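Local coordinates for putative nucleoprotein (Infectious salmon anemia virus, PDB 4EWC) that encapsidates the negative-strand viral RNA, shielding it from nucleases and forming the ribonucleoprotein that serves as template for transcription and replication, at residues T570-E575 against S579-S584. Numbering follows the deposited sequence.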
ATOM      1  N   THR A 570      -1.150  10.161  -6.970  1.00 47.85           N
ATOM      2  CA  THR A 570      -2.346  10.987  -6.897  1.00 47.85           C
ATOM      3  C   THR A 570      -2.366  11.808  -5.589  1.00 48.38           C
ATOM      4  O   THR A 570      -1.661  11.490  -4.639  1.00 51.03           O
ATOM      5  CB  THR A 570      -3.618  10.127  -7.099  1.00 44.26           C
ATOM      6  OG1 THR A 570      -4.766  10.970  -7.245  1.00 47.22           O
ATOM      7  CG2 THR A 570      -3.820   9.144  -5.963  1.00 37.17           C
ATOM      8  N   PHE A 571      -3.145  12.873  -5.546  1.00 48.78           N
ATOM      9  CA  PHE A 571      -3.127  13.739  -4.388  1.00 46.30           C
ATOM     10  C   PHE A 571      -4.375  13.570  -3.555  1.00 47.63           C
ATOM     11  O   PHE A 571      -5.483  13.556  -4.081  1.00 51.94           O
ATOM     12  CB  PHE A 571      -2.949  15.201  -4.820  1.00 48.90           C
ATOM     13  CG  PHE A 571      -1.597  15.492  -5.398  1.00 49.18           C
ATOM     14  CD1 PHE A 571      -1.328  15.236  -6.731  1.00 51.83           C
ATOM     15  CD2 PHE A 571      -0.581  15.988  -4.601  1.00 49.94           C
ATOM     16  CE1 PHE A 571      -0.066  15.482  -7.263  1.00 50.03           C
ATOM     17  CE2 PHE A 571       0.684  16.242  -5.129  1.00 48.48           C
ATOM     18  CZ  PHE A 571       0.932  15.990  -6.453  1.00 50.96           C
HETATM   19  N   MSE A 572      -4.182  13.399  -2.252  1.00 46.33           N
HETATM   20  CA  MSE A 572      -5.286  13.424  -1.297  1.00 45.45           C
HETATM   21  C   MSE A 572      -5.338  14.823  -0.665  1.00 52.58           C
HETATM   22  O   MSE A 572      -4.326  15.353  -0.206  1.00 52.86           O
HETATM   23  CB  MSE A 572      -5.088  12.376  -0.218  1.00 50.50           C
HETATM   24  CG  MSE A 572      -4.920  10.950  -0.746  1.00 48.56           C
HETATM   25 SE   MSE A 572      -6.516  10.417  -1.807  0.77 43.17          SE
HETATM   26  CE  MSE A 572      -5.669  10.288  -3.510  1.00 54.99           C
ATOM     27  N   VAL A 573      -6.528  15.408  -0.642  1.00 50.87           N
ATOM     28  CA  VAL A 573      -6.696  16.796  -0.257  1.00 49.10           C
ATOM     29  C   VAL A 573      -7.383  16.925   1.101  1.00 54.23           C
ATOM     30  O   VAL A 573      -8.469  16.388   1.309  1.00 56.92           O
ATOM     31  CB  VAL A 573      -7.465  17.582  -1.370  1.00 49.15           C
ATOM     32  CG1 VAL A 573      -7.775  18.965  -0.945  1.00 48.18           C
ATOM     33  CG2 VAL A 573      -6.657  17.602  -2.657  1.00 45.62           C
ATOM     34  N   GLY A 574      -6.717  17.600   2.034  1.00 55.73           N
ATOM     35  CA  GLY A 574      -7.334  18.003   3.287  1.00 58.15           C
ATOM     36  C   GLY A 574      -7.484  19.518   3.287  1.00 69.98           C
ATOM     37  O   GLY A 574      -6.990  20.206   2.392  1.00 74.39           O
ATOM     38  N   GLU A 575      -8.169  20.061   4.280  1.00 73.34           N
ATOM     39  CA  GLU A 575      -8.285  21.513   4.390  1.00 74.34           C
ATOM     40  C   GLU A 575      -6.934  22.137   4.738  1.00 75.07           C
ATOM     41  O   GLU A 575      -6.683  23.297   4.432  1.00 70.93           O
ATOM     42  CB  GLU A 575      -9.300  21.860   5.464  1.00 71.38           C
ATOM     43  CG  GLU A 575      -9.160  20.967   6.674  1.00 76.10           C
ATOM     44  CD  GLU A 575     -10.123  21.336   7.761  1.00 83.88           C
ATOM     45  OE1 GLU A 575     -10.746  22.416   7.634  1.00 85.33           O
ATOM     46  OE2 GLU A 575     -10.253  20.556   8.734  1.00 78.56           O
ATOM     47  N   SER A 579      -1.626  16.287  -0.509  1.00 53.70           N
ATOM     48  CA  SER A 579      -0.566  15.292  -0.268  1.00 53.65           C
ATOM     49  C   SER A 579      -0.515  14.168  -1.270  1.00 44.01           C
ATOM     50  O   SER A 579      -1.501  13.471  -1.472  1.00 46.20           O
ATOM     51  CB  SER A 579      -0.707  14.669   1.124  1.00 52.30           C
ATOM     52  OG  SER A 579       0.540  14.179   1.535  1.00 55.73           O
ATOM     53  N   ALA A 580       0.650  13.955  -1.862  1.00 47.31           N
ATOM     54  CA  ALA A 580       0.810  12.864  -2.830  1.00 47.17           C
ATOM     55  C   ALA A 580       0.826  11.466  -2.198  1.00 47.86           C
ATOM     56  O   ALA A 580       1.467  11.241  -1.160  1.00 50.45           O
ATOM     57  CB  ALA A 580       2.056  13.076  -3.665  1.00 50.01           C
ATOM     58  N   ILE A 581       0.097  10.537  -2.819  1.00 44.53           N
ATOM     59  CA  ILE A 581       0.230   9.105  -2.525  1.00 44.67           C
ATOM     60  C   ILE A 581       0.389   8.349  -3.830  1.00 47.22           C
ATOM     61  O   ILE A 581       0.072   8.880  -4.896  1.00 44.99           O
ATOM     62  CB  ILE A 581      -0.990   8.508  -1.768  1.00 41.87           C
ATOM     63  CG1 ILE A 581      -2.231   8.469  -2.656  1.00 42.70           C
ATOM     64  CG2 ILE A 581      -1.248   9.250  -0.455  1.00 40.61           C
ATOM     65  CD1 ILE A 581      -3.292   7.511  -2.176  1.00 34.51           C
ATOM     66  N   VAL A 582       0.881   7.114  -3.742  1.00 44.80           N
ATOM     67  CA  VAL A 582       0.984   6.219  -4.900  1.00 43.32           C
ATOM     68  C   VAL A 582      -0.167   5.217  -4.934  1.00 42.69           C
ATOM     69  O   VAL A 582      -0.432   4.520  -3.959  1.00 42.31           O
ATOM     70  CB  VAL A 582       2.299   5.390  -4.878  1.00 47.49           C
ATOM     71  CG1 VAL A 582       2.198   4.201  -5.834  1.00 42.75           C
ATOM     72  CG2 VAL A 582       3.496   6.250  -5.209  1.00 47.91           C
ATOM     73  N   ILE A 583      -0.854   5.131  -6.060  1.00 44.56           N
ATOM     74  CA  ILE A 583      -1.824   4.053  -6.224  1.00 51.54           C
ATOM     75  C   ILE A 583      -1.041   2.785  -6.599  1.00 48.69           C
ATOM     76  O   ILE A 583      -0.533   2.657  -7.722  1.00 48.29           O
ATOM     77  CB  ILE A 583      -2.890   4.404  -7.292  1.00 46.39           C
ATOM     78  CG1 ILE A 583      -3.555   5.722  -6.934  1.00 45.21           C
ATOM     79  CG2 ILE A 583      -3.942   3.326  -7.405  1.00 43.15           C
ATOM     80  CD1 ILE A 583      -4.325   6.339  -8.084  1.00 44.01           C
ATOM     81  N   SER A 584      -0.932   1.874  -5.638  1.00 45.99           N
ATOM     82  CA  SER A 584      -0.075   0.697  -5.764  1.00 47.52           C
ATOM     83  C   SER A 584      -0.630  -0.358  -6.698  1.00 44.80           C
ATOM     84  O   SER A 584       0.124  -1.091  -7.337  1.00 48.41           O
ATOM     85  CB  SER A 584       0.156   0.049  -4.395  1.00 43.32           C
ATOM     86  OG  SER A 584      -1.075  -0.247  -3.775  1.00 46.62           O
TER
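Met-572 and Ile-581 meet diagonally on one face of a beta hairpin, their side chains crossing at about a right angle. The selenomethionine chain bends at both outer torsions, which carries its CE back over the hairpin to lie 3.9 Å from CD1 of Ile-581. Ile-581 answers with CG1 set between its own backbone N and carbonyl carbon (chi1 69°), and that branch also reaches CG2 of its direct partner Thr-570 at 3.7 Å. CG2 of Thr-570 also rests 3.6 Å from CD1 of Ile-583, while OG1 turns to the other side and hydrogen-bonds Glu-500 on the adjoining strand. Helix 457-463 covers this face, with Asn-462 touching both Met-572 and Ile-581, and Tyr-470 of the second subunit packs on Ile-581 as well. On the reverse face Phe-571 lies over Ala-580, whose CB makes an off-centre CH-pi contact 4.2 Å from the ring centroid of Phe-571. Between the faces, the antiparallel strands are held by paired backbone bonds. Thr-570 N reaches Ile-581 O at 2.7 Å and Ile-581 N returns to Thr-570 O; Met-572 and Ser-579 form the second reciprocal pair, with Ser-579 N to Met-572 O at 2.9 Å. Four amide bonds thus fix the register, while the apolar branches of Thr-570, Met-572, Ile-581 and Ile-583 pack together on one face of the hairpin.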